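PDB 5DGG: legionella ubiquitin-specific protease A domain-containing protein from Legionella pneumophila subsp. pneumophila, which probably acts as a clan CA cysteine protease specific for ubiquitin, a bacterial effector thought to act on other effectors, of which this chain is the central domain. Local coordinates for residues Q19-V24 against E51-M56; L28-S33 against I57-G62; V67-P72 against T79-E84; L83-P88 against V96-V101. One frame throughout, in Å; residues are numbered along the deposited sequence.

Interaction 1 (Q19-V24 against E51-M56)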
loop_
_atom_site.group_PDB
_atom_site.type_symbol
_atom_site.label_atom_id
_atom_site.label_comp_id
_atom_site.label_asym_id
_atom_site.label_seq_id
_atom_site.Cartn_x
_atom_site.Cartn_y
_atom_site.Cartn_z
ATOM N N GLN A 19 -1.128 12.484 -5.375
ATOM C CA GLN A 19 -0.623 13.687 -6.003
ATOM C C GLN A 19 -0.395 13.428 -7.493
ATOM O O GLN A 19 0.314 12.516 -7.863
ATOM C CB GLN A 19 0.647 14.222 -5.313
ATOM C CG GLN A 19 0.742 15.774 -5.219
ATOM C CD GLN A 19 -0.216 16.470 -4.168
ATOM O OE1 GLN A 19 -0.080 16.283 -2.952
ATOM N NE2 GLN A 19 -1.175 17.258 -4.655
ATOM N N GLY A 20 -1.065 14.213 -8.316
ATOM C CA GLY A 20 -0.929 14.135 -9.751
ATOM C C GLY A 20 -1.268 12.737 -10.234
ATOM O O GLY A 20 -2.304 12.172 -9.863
ATOM N N ARG A 21 -0.349 12.143 -10.980
ATOM C CA ARG A 21 -0.624 10.853 -11.642
ATOM C C ARG A 21 -0.599 9.640 -10.674
ATOM O O ARG A 21 -0.791 8.509 -11.081
ATOM C CB ARG A 21 0.346 10.669 -12.794
ATOM C CG ARG A 21 1.808 10.663 -12.424
ATOM C CD ARG A 21 2.666 11.114 -13.634
ATOM N NE ARG A 21 2.428 10.274 -14.805
ATOM C CZ ARG A 21 3.158 9.199 -15.162
ATOM N NH1 ARG A 21 4.250 8.825 -14.494
ATOM N NH2 ARG A 21 2.814 8.515 -16.238
ATOM N N ILE A 22 -0.354 9.884 -9.403
ATOM C CA ILE A 22 -0.333 8.830 -8.397
ATOM C C ILE A 22 -1.532 8.993 -7.498
ATOM O O ILE A 22 -1.679 10.049 -6.807
ATOM C CB ILE A 22 0.938 8.881 -7.533
ATOM C CG1 ILE A 22 2.191 8.764 -8.390
ATOM C CG2 ILE A 22 0.924 7.797 -6.443
ATOM C CD1 ILE A 22 3.465 9.230 -7.719
ATOM N N VAL A 23 -2.392 7.992 -7.475
ATOM C CA VAL A 23 -3.487 7.983 -6.516
ATOM C C VAL A 23 -3.202 7.051 -5.364
ATOM O O VAL A 23 -2.783 5.922 -5.577
ATOM C CB VAL A 23 -4.787 7.564 -7.182
ATOM C CG1 VAL A 23 -5.918 7.322 -6.176
ATOM C CG2 VAL A 23 -5.177 8.607 -8.222
ATOM N N VAL A 24 -3.501 7.498 -4.140
ATOM C CA VAL A 24 -3.411 6.667 -2.980
ATOM C C VAL A 24 -4.826 6.572 -2.439
ATOM O O VAL A 24 -5.421 7.569 -2.011
ATOM C CB VAL A 24 -2.423 7.211 -1.913
ATOM C CG1 VAL A 24 -2.338 6.240 -0.709
ATOM C CG2 VAL A 24 -1.067 7.463 -2.529
ATOM N N GLU A 51 -5.092 10.426 -16.902
ATOM C CA GLU A 51 -4.169 11.235 -16.102
ATOM C C GLU A 51 -3.537 10.471 -14.896
ATOM O O GLU A 51 -2.547 10.931 -14.334
ATOM C CB GLU A 51 -4.876 12.485 -15.577
ATOM C CG GLU A 51 -5.513 13.386 -16.653
ATOM C CD GLU A 51 -7.031 13.542 -16.499
ATOM O OE1 GLU A 51 -7.563 13.462 -15.353
ATOM O OE2 GLU A 51 -7.700 13.758 -17.537
ATOM N N VAL A 52 -4.159 9.362 -14.504
ATOM C CA VAL A 52 -3.709 8.513 -13.407
ATOM C C VAL A 52 -2.862 7.403 -13.981
ATOM O O VAL A 52 -3.274 6.718 -14.928
ATOM C CB VAL A 52 -4.913 7.870 -12.699
ATOM C CG1 VAL A 52 -4.446 6.823 -11.687
ATOM C CG2 VAL A 52 -5.745 8.942 -12.050
ATOM N N HIS A 53 -1.662 7.238 -13.432
ATOM C CA HIS A 53 -0.797 6.176 -13.872
ATOM C C HIS A 53 -0.501 5.122 -12.794
ATOM O O HIS A 53 -0.177 3.986 -13.118
ATOM C CB HIS A 53 0.510 6.735 -14.357
ATOM C CG HIS A 53 1.283 5.728 -15.106
ATOM N ND1 HIS A 53 1.017 5.424 -16.422
ATOM C CD2 HIS A 53 2.227 4.855 -14.699
ATOM C CE1 HIS A 53 1.832 4.458 -16.815
ATOM N NE2 HIS A 53 2.558 4.082 -15.777
ATOM N N TYR A 54 -0.590 5.509 -11.529
ATOM C CA TYR A 54 -0.333 4.603 -10.424
ATOM C C TYR A 54 -1.463 4.702 -9.400
ATOM O O TYR A 54 -1.978 5.780 -9.142
ATOM C CB TYR A 54 0.953 4.931 -9.724
ATOM C CG TYR A 54 2.140 4.971 -10.590
ATOM C CD1 TYR A 54 2.811 3.811 -10.869
ATOM C CD2 TYR A 54 2.645 6.174 -11.094
ATOM C CE1 TYR A 54 3.911 3.792 -11.671
ATOM C CE2 TYR A 54 3.778 6.169 -11.934
ATOM C CZ TYR A 54 4.416 4.959 -12.171
ATOM O OH TYR A 54 5.551 4.793 -12.972
ATOM N N ILE A 55 -1.850 3.557 -8.827
ATOM C CA ILE A 55 -2.881 3.487 -7.780
ATOM C C ILE A 55 -2.346 2.611 -6.654
ATOM O O ILE A 55 -1.978 1.488 -6.919
ATOM C CB ILE A 55 -4.199 2.907 -8.315
ATOM C CG1 ILE A 55 -4.711 3.715 -9.505
ATOM C CG2 ILE A 55 -5.216 2.956 -7.201
ATOM C CD1 ILE A 55 -5.900 3.177 -10.272
ATOM N N MET A 56 -2.262 3.147 -5.433
ATOM C CA MET A 56 -1.870 2.407 -4.248
ATOM C C MET A 56 -3.071 2.129 -3.338
ATOM O O MET A 56 -3.927 2.995 -3.106
ATOM C CB MET A 56 -0.872 3.171 -3.400
ATOM C CG MET A 56 0.247 3.881 -4.114
ATOM S SD MET A 56 1.408 4.320 -2.797
ATOM C CE MET A 56 2.611 5.045 -3.831
HETATM O O HOH W 1 0.127 10.373 -16.370
#

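Interaction 2 (L28-S33 against I57-G62)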
loop_
_atom_site.group_PDB
_atom_site.type_symbol
_atom_site.label_atom_id
_atom_site.label_comp_id
_atom_site.label_asym_id
_atom_site.label_seq_id
_atom_site.Cartn_x
_atom_site.Cartn_y
_atom_site.Cartn_z
ATOM N N LEU A 28 -8.674 -0.237 2.721
ATOM C CA LEU A 28 -9.659 -1.244 2.365
ATOM C C LEU A 28 -9.649 -2.319 3.442
ATOM O O LEU A 28 -8.593 -2.714 3.907
ATOM C CB LEU A 28 -9.321 -1.922 1.053
ATOM C CG LEU A 28 -9.885 -1.462 -0.220
ATOM C CD1 LEU A 28 -9.522 -2.507 -1.273
ATOM C CD2 LEU A 28 -11.400 -1.264 -0.077
ATOM N N ASN A 29 -10.828 -2.793 3.818
ATOM C CA ASN A 29 -10.958 -3.895 4.748
ATOM C C ASN A 29 -11.363 -5.137 3.961
ATOM O O ASN A 29 -12.517 -5.263 3.520
ATOM C CB ASN A 29 -12.069 -3.533 5.738
ATOM C CG ASN A 29 -12.256 -4.558 6.774
ATOM O OD1 ASN A 29 -12.232 -5.768 6.524
ATOM N ND2 ASN A 29 -12.386 -4.084 7.998
ATOM N N ARG A 30 -10.463 -6.095 3.845
ATOM C CA ARG A 30 -10.702 -7.250 2.968
ATOM C C ARG A 30 -11.744 -8.199 3.485
ATOM O O ARG A 30 -12.250 -9.011 2.720
ATOM C CB ARG A 30 -9.420 -8.035 2.681
ATOM C CG ARG A 30 -8.810 -8.723 3.850
ATOM C CD ARG A 30 -7.409 -9.296 3.507
ATOM N NE ARG A 30 -7.592 -10.692 3.125
ATOM C CZ ARG A 30 -7.240 -11.735 3.859
ATOM N NH1 ARG A 30 -6.561 -11.580 5.001
ATOM N NH2 ARG A 30 -7.531 -12.952 3.420
ATOM N N TYR A 31 -12.108 -8.095 4.764
ATOM C CA TYR A 31 -13.200 -8.941 5.323
ATOM C C TYR A 31 -14.605 -8.416 5.127
ATOM O O TYR A 31 -15.569 -9.188 5.131
ATOM C CB TYR A 31 -12.969 -9.157 6.791
ATOM C CG TYR A 31 -11.711 -9.932 6.972
ATOM C CD1 TYR A 31 -11.660 -11.250 6.596
ATOM C CD2 TYR A 31 -10.609 -9.361 7.486
ATOM C CE1 TYR A 31 -10.496 -11.976 6.722
ATOM C CE2 TYR A 31 -9.435 -10.073 7.615
ATOM C CZ TYR A 31 -9.393 -11.380 7.209
ATOM O OH TYR A 31 -8.260 -12.156 7.340
ATOM N N ASP A 32 -14.727 -7.115 4.978
ATOM C CA ASP A 32 -16.007 -6.446 4.877
ATOM C C ASP A 32 -16.364 -6.241 3.380
ATOM O O ASP A 32 -15.781 -5.426 2.694
ATOM C CB ASP A 32 -15.919 -5.095 5.596
ATOM C CG ASP A 32 -17.206 -4.301 5.561
ATOM O OD1 ASP A 32 -17.183 -3.155 6.017
ATOM O OD2 ASP A 32 -18.241 -4.793 5.072
ATOM N N SER A 33 -17.319 -7.015 2.889
ATOM C CA SER A 33 -17.687 -6.960 1.487
ATOM C C SER A 33 -18.096 -5.533 1.101
ATOM O O SER A 33 -17.865 -5.096 -0.042
ATOM C CB SER A 33 -18.822 -7.942 1.194
ATOM O OG SER A 33 -19.883 -7.766 2.122
ATOM N N ILE A 57 -3.099 0.975 -2.730
ATOM C CA ILE A 57 -4.170 0.675 -1.749
ATOM C C ILE A 57 -3.598 0.021 -0.531
ATOM O O ILE A 57 -2.973 -1.022 -0.640
ATOM C CB ILE A 57 -5.281 -0.271 -2.328
ATOM C CG1 ILE A 57 -5.676 0.127 -3.745
ATOM C CG2 ILE A 57 -6.496 -0.254 -1.382
ATOM C CD1 ILE A 57 -6.784 -0.723 -4.373
ATOM N N PRO A 58 -3.796 0.608 0.663
ATOM C CA PRO A 58 -3.450 -0.152 1.832
ATOM C C PRO A 58 -4.560 -1.110 2.226
ATOM O O PRO A 58 -5.695 -0.699 2.365
ATOM C CB PRO A 58 -3.217 0.918 2.894
ATOM C CG PRO A 58 -4.064 2.100 2.428
ATOM C CD PRO A 58 -4.433 1.896 1.002
ATOM N N VAL A 59 -4.250 -2.383 2.382
ATOM C CA VAL A 59 -5.296 -3.389 2.595
ATOM C C VAL A 59 -5.107 -4.069 3.944
ATOM O O VAL A 59 -4.076 -4.679 4.220
ATOM C CB VAL A 59 -5.315 -4.445 1.498
ATOM C CG1 VAL A 59 -6.409 -5.475 1.729
ATOM C CG2 VAL A 59 -5.497 -3.791 0.145
ATOM N N GLY A 60 -6.118 -3.939 4.780
ATOM C CA GLY A 60 -6.119 -4.587 6.064
ATOM C C GLY A 60 -7.403 -5.335 6.315
ATOM O O GLY A 60 -8.003 -5.836 5.405
ATOM N N PRO A 61 -7.820 -5.421 7.585
ATOM C CA PRO A 61 -7.145 -4.797 8.711
ATOM C C PRO A 61 -6.246 -5.817 9.341
ATOM O O PRO A 61 -6.092 -6.927 8.812
ATOM C CB PRO A 61 -8.312 -4.444 9.623
ATOM C CG PRO A 61 -9.195 -5.630 9.470
ATOM C CD PRO A 61 -9.024 -6.132 8.046
ATOM N N GLY A 62 -5.604 -5.459 10.436
ATOM C CA GLY A 62 -4.713 -6.404 11.068
ATOM C C GLY A 62 -3.356 -6.513 10.418
ATOM O O GLY A 62 -2.553 -5.648 10.610
#

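Interaction 3 (V67-P72 against T79-E84)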
loop_
_atom_site.group_PDB
_atom_site.type_symbol
_atom_site.label_atom_id
_atom_site.label_comp_id
_atom_site.label_asym_id
_atom_site.label_seq_id
_atom_site.Cartn_x
_atom_site.Cartn_y
_atom_site.Cartn_z
ATOM N N VAL A 67 -1.023 -2.789 -1.999
ATOM C CA VAL A 67 -1.311 -3.088 -3.362
ATOM C C VAL A 67 -0.912 -1.906 -4.227
ATOM O O VAL A 67 -1.373 -0.764 -3.976
ATOM C CB VAL A 67 -2.825 -3.331 -3.514
ATOM C CG1 VAL A 67 -3.221 -3.482 -4.978
ATOM C CG2 VAL A 67 -3.235 -4.507 -2.690
ATOM N N TYR A 68 -0.103 -2.152 -5.242
ATOM C CA TYR A 68 0.425 -1.099 -6.131
ATOM C C TYR A 68 0.157 -1.449 -7.575
ATOM O O TYR A 68 0.745 -2.405 -8.115
ATOM C CB TYR A 68 1.927 -0.828 -5.878
ATOM C CG TYR A 68 2.180 -0.718 -4.427
ATOM C CD1 TYR A 68 2.032 0.487 -3.801
ATOM C CD2 TYR A 68 2.559 -1.822 -3.667
ATOM C CE1 TYR A 68 2.193 0.607 -2.452
ATOM C CE2 TYR A 68 2.716 -1.718 -2.318
ATOM C CZ TYR A 68 2.512 -0.507 -1.709
ATOM O OH TYR A 68 2.722 -0.336 -0.355
ATOM N N LEU A 69 -0.737 -0.682 -8.191
ATOM C CA LEU A 69 -1.109 -0.877 -9.589
ATOM C C LEU A 69 -0.429 0.169 -10.453
ATOM O O LEU A 69 -0.502 1.379 -10.155
ATOM C CB LEU A 69 -2.642 -0.779 -9.763
ATOM C CG LEU A 69 -3.227 -0.989 -11.170
ATOM C CD1 LEU A 69 -3.100 -2.419 -11.679
ATOM C CD2 LEU A 69 -4.707 -0.617 -11.206
ATOM N N SER A 70 0.229 -0.297 -11.494
ATOM C CA SER A 70 0.913 0.521 -12.473
ATOM C C SER A 70 0.266 0.256 -13.803
ATOM O O SER A 70 0.107 -0.904 -14.227
ATOM C CB SER A 70 2.411 0.154 -12.591
ATOM O OG SER A 70 3.057 0.342 -11.389
ATOM N N LYS A 71 -0.115 1.318 -14.495
ATOM C CA LYS A 71 -0.700 1.200 -15.848
ATOM C C LYS A 71 0.338 0.932 -16.906
ATOM O O LYS A 71 1.560 1.133 -16.673
ATOM C CB LYS A 71 -1.451 2.474 -16.171
ATOM C CG LYS A 71 -2.705 2.585 -15.383
ATOM C CD LYS A 71 -3.566 3.688 -15.937
ATOM C CE LYS A 71 -4.660 4.008 -14.974
ATOM N NZ LYS A 71 -5.516 5.052 -15.600
ATOM N N PRO A 72 -0.113 0.471 -18.107
ATOM C CA PRO A 72 0.898 0.150 -19.157
ATOM C C PRO A 72 1.738 1.352 -19.651
ATOM O O PRO A 72 1.226 2.466 -19.746
ATOM C CB PRO A 72 0.062 -0.463 -20.298
ATOM C CG PRO A 72 -1.365 -0.109 -20.012
ATOM C CD PRO A 72 -1.495 0.197 -18.547
ATOM N N THR A 79 -0.548 -2.828 -22.920
ATOM C CA THR A 79 -1.953 -3.125 -22.584
ATOM C C THR A 79 -2.227 -3.554 -21.110
ATOM O O THR A 79 -3.210 -3.106 -20.527
ATOM C CB THR A 79 -2.562 -4.224 -23.504
ATOM O OG1 THR A 79 -2.092 -4.073 -24.847
ATOM C CG2 THR A 79 -4.102 -4.155 -23.509
ATOM N N ALA A 80 -1.391 -4.424 -20.515
ATOM C CA ALA A 80 -1.681 -4.934 -19.165
ATOM C C ALA A 80 -1.174 -4.049 -17.989
ATOM O O ALA A 80 -0.256 -3.270 -18.127
ATOM C CB ALA A 80 -1.207 -6.380 -19.015
ATOM N N TYR A 81 -1.848 -4.195 -16.848
ATOM C CA TYR A 81 -1.610 -3.484 -15.643
ATOM C C TYR A 81 -0.677 -4.350 -14.784
ATOM O O TYR A 81 -0.927 -5.555 -14.660
ATOM C CB TYR A 81 -2.924 -3.352 -14.904
ATOM C CG TYR A 81 -4.043 -2.611 -15.665
ATOM C CD1 TYR A 81 -4.257 -1.263 -15.466
ATOM C CD2 TYR A 81 -4.883 -3.274 -16.532
ATOM C CE1 TYR A 81 -5.247 -0.560 -16.156
ATOM C CE2 TYR A 81 -5.900 -2.579 -17.218
ATOM C CZ TYR A 81 -6.059 -1.207 -17.026
ATOM O OH TYR A 81 -7.053 -0.535 -17.713
ATOM N N ASP A 82 0.360 -3.746 -14.200
ATOM C CA ASP A 82 1.225 -4.400 -13.236
ATOM C C ASP A 82 0.628 -4.251 -11.886
ATOM O O ASP A 82 0.287 -3.138 -11.471
ATOM C CB ASP A 82 2.648 -3.780 -13.241
ATOM C CG ASP A 82 3.602 -4.467 -14.176
ATOM O OD1 ASP A 82 3.135 -5.124 -15.146
ATOM O OD2 ASP A 82 4.854 -4.352 -13.925
ATOM N N LEU A 83 0.499 -5.346 -11.161
ATOM C CA LEU A 83 -0.073 -5.324 -9.862
ATOM C C LEU A 83 0.921 -5.932 -8.833
ATOM O O LEU A 83 1.173 -7.156 -8.832
ATOM C CB LEU A 83 -1.335 -6.156 -9.926
ATOM C CG LEU A 83 -2.129 -6.239 -8.672
ATOM C CD1 LEU A 83 -2.699 -4.855 -8.348
ATOM C CD2 LEU A 83 -3.188 -7.341 -8.789
ATOM N N GLU A 84 1.524 -5.096 -8.025
ATOM C CA GLU A 84 2.453 -5.573 -6.992
ATOM C C GLU A 84 1.706 -5.743 -5.681
ATOM O O GLU A 84 1.024 -4.812 -5.223
ATOM C CB GLU A 84 3.598 -4.586 -6.790
ATOM C CG GLU A 84 4.475 -4.937 -5.611
ATOM C CD GLU A 84 5.651 -3.990 -5.355
ATOM O OE1 GLU A 84 5.859 -3.042 -6.156
ATOM O OE2 GLU A 84 6.330 -4.166 -4.301
#

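Interaction 4 (L83-P88 against V96-V101)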
loop_
_atom_site.group_PDB
_atom_site.type_symbol
_atom_site.label_atom_id
_atom_site.label_comp_id
_atom_site.label_asym_id
_atom_site.label_seq_id
_atom_site.Cartn_x
_atom_site.Cartn_y
_atom_site.Cartn_z
ATOM N N LEU A 83 0.499 -5.346 -11.161
ATOM C CA LEU A 83 -0.073 -5.324 -9.862
ATOM C C LEU A 83 0.921 -5.932 -8.833
ATOM O O LEU A 83 1.173 -7.156 -8.832
ATOM C CB LEU A 83 -1.335 -6.156 -9.926
ATOM C CG LEU A 83 -2.129 -6.239 -8.672
ATOM C CD1 LEU A 83 -2.699 -4.855 -8.348
ATOM C CD2 LEU A 83 -3.188 -7.341 -8.789
ATOM N N GLU A 84 1.524 -5.096 -8.025
ATOM C CA GLU A 84 2.453 -5.573 -6.992
ATOM C C GLU A 84 1.706 -5.743 -5.681
ATOM O O GLU A 84 1.024 -4.812 -5.223
ATOM C CB GLU A 84 3.598 -4.586 -6.790
ATOM C CG GLU A 84 4.475 -4.937 -5.611
ATOM C CD GLU A 84 5.651 -3.990 -5.355
ATOM O OE1 GLU A 84 5.859 -3.042 -6.156
ATOM O OE2 GLU A 84 6.330 -4.166 -4.301
ATOM N N LEU A 85 1.815 -6.920 -5.099
ATOM C CA LEU A 85 1.205 -7.249 -3.830
ATOM C C LEU A 85 2.254 -7.456 -2.774
ATOM O O LEU A 85 3.028 -8.401 -2.854
ATOM C CB LEU A 85 0.348 -8.512 -3.996
ATOM C CG LEU A 85 -0.724 -8.477 -5.093
ATOM C CD1 LEU A 85 -1.530 -9.796 -5.208
ATOM C CD2 LEU A 85 -1.659 -7.317 -4.912
ATOM N N PHE A 86 2.346 -6.515 -1.821
ATOM C CA PHE A 86 3.430 -6.433 -0.820
ATOM C C PHE A 86 2.939 -6.946 0.533
ATOM O O PHE A 86 1.933 -6.491 1.046
ATOM C CB PHE A 86 3.909 -4.981 -0.677
ATOM C CG PHE A 86 4.817 -4.730 0.483
ATOM C CD1 PHE A 86 6.157 -5.042 0.407
ATOM C CD2 PHE A 86 4.314 -4.186 1.662
ATOM C CE1 PHE A 86 6.999 -4.787 1.477
ATOM C CE2 PHE A 86 5.146 -3.917 2.714
ATOM C CZ PHE A 86 6.504 -4.209 2.618
ATOM N N ASP A 87 3.657 -7.904 1.086
ATOM C CA ASP A 87 3.375 -8.371 2.424
ATOM C C ASP A 87 4.621 -8.133 3.306
ATOM O O ASP A 87 5.724 -8.605 2.985
ATOM C CB ASP A 87 3.040 -9.847 2.325
ATOM C CG ASP A 87 2.597 -10.444 3.636
ATOM O OD1 ASP A 87 3.127 -10.065 4.695
ATOM O OD2 ASP A 87 1.727 -11.340 3.605
ATOM N N PRO A 88 4.468 -7.375 4.417
ATOM C CA PRO A 88 5.578 -7.118 5.330
ATOM C C PRO A 88 6.354 -8.379 5.756
ATOM O O PRO A 88 7.552 -8.281 6.075
ATOM C CB PRO A 88 4.880 -6.491 6.531
ATOM C CG PRO A 88 3.723 -5.782 5.925
ATOM C CD PRO A 88 3.260 -6.669 4.832
ATOM N N VAL A 96 -2.446 -14.301 -0.377
ATOM C CA VAL A 96 -3.748 -14.120 0.215
ATOM C C VAL A 96 -4.543 -12.992 -0.480
ATOM O O VAL A 96 -5.761 -12.926 -0.374
ATOM C CB VAL A 96 -3.586 -13.912 1.745
ATOM C CG1 VAL A 96 -3.260 -12.468 2.091
ATOM C CG2 VAL A 96 -4.809 -14.383 2.485
ATOM N N LEU A 97 -3.869 -12.105 -1.214
ATOM C CA LEU A 97 -4.542 -11.025 -1.925
ATOM C C LEU A 97 -4.818 -11.275 -3.388
ATOM O O LEU A 97 -5.493 -10.443 -3.993
ATOM C CB LEU A 97 -3.769 -9.689 -1.827
ATOM C CG LEU A 97 -3.677 -9.079 -0.421
ATOM C CD1 LEU A 97 -2.928 -7.771 -0.480
ATOM C CD2 LEU A 97 -5.022 -8.857 0.201
ATOM N N ASP A 98 -4.330 -12.370 -3.966
ATOM C CA ASP A 98 -4.435 -12.554 -5.426
ATOM C C ASP A 98 -5.886 -12.518 -5.881
ATOM O O ASP A 98 -6.259 -11.724 -6.746
ATOM C CB ASP A 98 -3.797 -13.861 -5.904
ATOM C CG ASP A 98 -2.280 -13.877 -5.797
ATOM O OD1 ASP A 98 -1.647 -12.854 -5.425
ATOM O OD2 ASP A 98 -1.672 -14.955 -6.024
ATOM N N ASP A 99 -6.732 -13.337 -5.258
ATOM C CA ASP A 99 -8.132 -13.457 -5.678
ATOM C C ASP A 99 -8.899 -12.206 -5.393
ATOM O O ASP A 99 -9.708 -11.798 -6.200
ATOM C CB ASP A 99 -8.826 -14.582 -4.914
ATOM C CG ASP A 99 -8.486 -15.941 -5.462
ATOM O OD1 ASP A 99 -8.455 -16.091 -6.712
ATOM O OD2 ASP A 99 -8.236 -16.854 -4.639
ATOM N N TYR A 100 -8.621 -11.642 -4.220
ATOM C CA TYR A 100 -9.263 -10.444 -3.732
ATOM C C TYR A 100 -9.066 -9.310 -4.688
ATOM O O TYR A 100 -10.039 -8.652 -5.086
ATOM C CB TYR A 100 -8.733 -10.051 -2.341
ATOM C CG TYR A 100 -9.378 -8.813 -1.756
ATOM C CD1 TYR A 100 -10.693 -8.860 -1.269
ATOM C CD2 TYR A 100 -8.708 -7.602 -1.685
ATOM C CE1 TYR A 100 -11.284 -7.731 -0.728
ATOM C CE2 TYR A 100 -9.298 -6.472 -1.158
ATOM C CZ TYR A 100 -10.597 -6.563 -0.663
ATOM O OH TYR A 100 -11.238 -5.481 -0.150
ATOM N N VAL A 101 -7.817 -9.062 -5.077
ATOM C CA VAL A 101 -7.543 -7.932 -5.931
ATOM C C VAL A 101 -7.989 -8.163 -7.377
ATOM O O VAL A 101 -8.476 -7.224 -8.031
ATOM C CB VAL A 101 -6.036 -7.543 -5.930
ATOM C CG1 VAL A 101 -5.852 -6.319 -6.796
ATOM C CG2 VAL A 101 -5.609 -7.203 -4.519
#

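Interaction 1 (Q19-V24 against E51-M56)
Arg21 and His53 are brought face to face by their torsions: Arg21 CG is wedged between its own backbone N and carbonyl carbon (chi1 60°) and the chain bends again at chi3, while the His53 ring swings anti to its N (chi1 -166°). Both side chains then run the same way, and the guanidinium lies flat on the imidazole, planes 20° apart, with Arg21 NH2 3.4 Å from His53 CG. Arg21 NH1 reaches Tyr54 CE2 at 3.7 Å, the guanidinium nearly perpendicular to that ring. A water accepts from Arg21 NE (2.8 Å) and returns a weak bond to Glu51 O. Below this surface patch two parallel strands pair. Arg21 O receives His53 N on a lone pair (2.8 Å) and Tyr54 N almost straight on (3.0 Å); Val23 N then gives to Tyr54 O, and Val23 O accepts from Met56 N, both at 2.8 Å. Ile22 CG1 packs obliquely against the Tyr54 ring on the face where Met144 of helix 132-146 lies; Val23 and Ile55 turn to helix 33-47. The doubly bonded Arg21 carbonyl probably helps set the register of edge strand 22-29, and the stacked guanidinium would probably disfavour protonation of His53.

Interaction 2 (L28-S33 against I57-G62)
Leu28 pairs with Val59 and Asn29 with Gly60 as parallel neighbours, tied by Leu28 N to Pro58 O (3.0 Å), Gly60 N to Leu28 O (2.9 Å) and Arg30 N to Gly60 O (2.9 Å). On the inner side, Leu28 CD1 crosses the Ile57 branch, touching CG2 at 3.8 Å; Leu28 also packs on Ile39 of helix 33-47 and Leu104 of helix 98-108. Pro61, entered through a cis peptide, is met on its CD by two residues. Tyr31 offers the edge of its ring, CD2 lying 3.6 Å from Pro61 CD, and the Asn29 amide crosses obliquely over the same methylene. Asn29 holds CG anti to its backbone N (chi1 -178°), which carries OD1 forward over the turn. There it accepts from Tyr31 N in the carbonyl plane (2.9 Å), an Asx turn, and from Asp32 N well above that plane (3.2 Å). Asp32 in turn is the N-cap of helix 33-47, weakly bonded through OD2 to His34 N. The strand of this beta-alpha-beta unit ends in a type I turn: the N-H groups of Tyr31 and Asp32 meet at Asn29 OD1, Asp32 N also bonds Asn29 O, and polar bonds set the exit toward the helix while Leu28 packs against Ile57.

Interaction 3 (V67-P72 against T79-E84)
Thr79 and Ala80 lead in over Pro72, where the proline ring meets backbone oxygens: Pro72 CG lies 3.6 Å from Thr79 O, and Pro72 CB the same 3.6 Å from Ala80 O. At Tyr81 the ring runs alongside the extended aliphatic chain of Lys71. Lys71 continues past the ring to give its ammonium to the Val47 and Asp46 carbonyls at the end of helix 33-47. Asp82 forms a hydrogen-bonded antiparallel pair with Ser70: Asp82 N gives to Ser70 O (2.9 Å) and Ser70 N to Asp82 O (2.8 Å). Its carboxylate leads away from Ser70 to Asn116 on the next strand. Leu83, opposite Leu69 in a non-hydrogen-bonded pair, sets CG anti to its backbone N (chi1 -178°), and its CD1 touches Val67 CG1 at 3.7 Å. Glu84 closes the ladder with Tyr68: Glu84 N gives to Tyr68 O (2.8 Å) and, in return, Tyr68 N to Glu84 O (2.9 Å). Fully extended, the Glu84 side chain passes beside Tyr68 CD2, its CD 4.1 Å from that atom, with carboxylate and ring planes 58° apart. Its buried charge is met by Lys143, Tyr139 and Thr120, while Tyr68 OH bonds Ser140, so both tie the sheet to helix 132-146. This is a beta hairpin at the centre of a mixed sheet flanked by helices, its connecting residues 73-78 unmodelled and consistent with a mobile loop.

Interaction 4 (L83-P88 against V96-V101)
Leu85 meets the one flat group that reaches across this contact, the Asp98 carboxylate, whose OD1 sits a short 3.1 Å from Leu85 CD1; that oxygen also hydrogen-bonds His119 of strand 115-120. Phe86 starts away from the helix; Pro88 N lies over one face of its ring, near the rim, and the ring stacks with Tyr139. What joins strand to helix is otherwise apolar, without a hydrogen bond. Leu85 keeps CG beside its backbone N (chi1 -55°) and forks its methyls, CD1 toward Leu97 CB (4.1 Å) and CD2 past Val101 CG2 (4.0 Å), the side chains of Leu85 and Val101 sliding by in opposite directions. The pieces are the first strand and the helix of a beta-alpha-beta unit, strand 81-86, helix 98-108, strand 115-120, packed on one face of the sheet. Just beyond the strand, Asp87 is held by a salt bridge to Arg65 and a hydrogen bond to His63, and Pro88 packs on helix 132-146. Two residues before Leu85 on the strand, Leu83 CD2 presses on Val101 CG1 at 3.5 Å, tighter than usual for two methyls. Val101 N bonds Leu97 O (2.9 Å), and Val67 of the neighbouring strand packs against Val101.

Interactions 1 and 2 join the same two strands, 22-29 and 54-60, at places about 20 Å apart between centres. The first lies toward the surface and adds a charged stack and a water to parallel pairing; the second adds an Asx turn that leads into a helix. Interaction 3 extends the sheet, since strand 65-70 hydrogen-bonds strand 54-60 on its far side: Ile55 O meets Leu69 N at 2.8 Å. Its bonding is antiparallel, with one buried carboxylate, Glu84, paired with Lys143 of helix 132-146. Interaction 4 shares Leu83 and Glu84 with it but is the most buried, joining sheet to helix through methyl groups rather than backbone bonds.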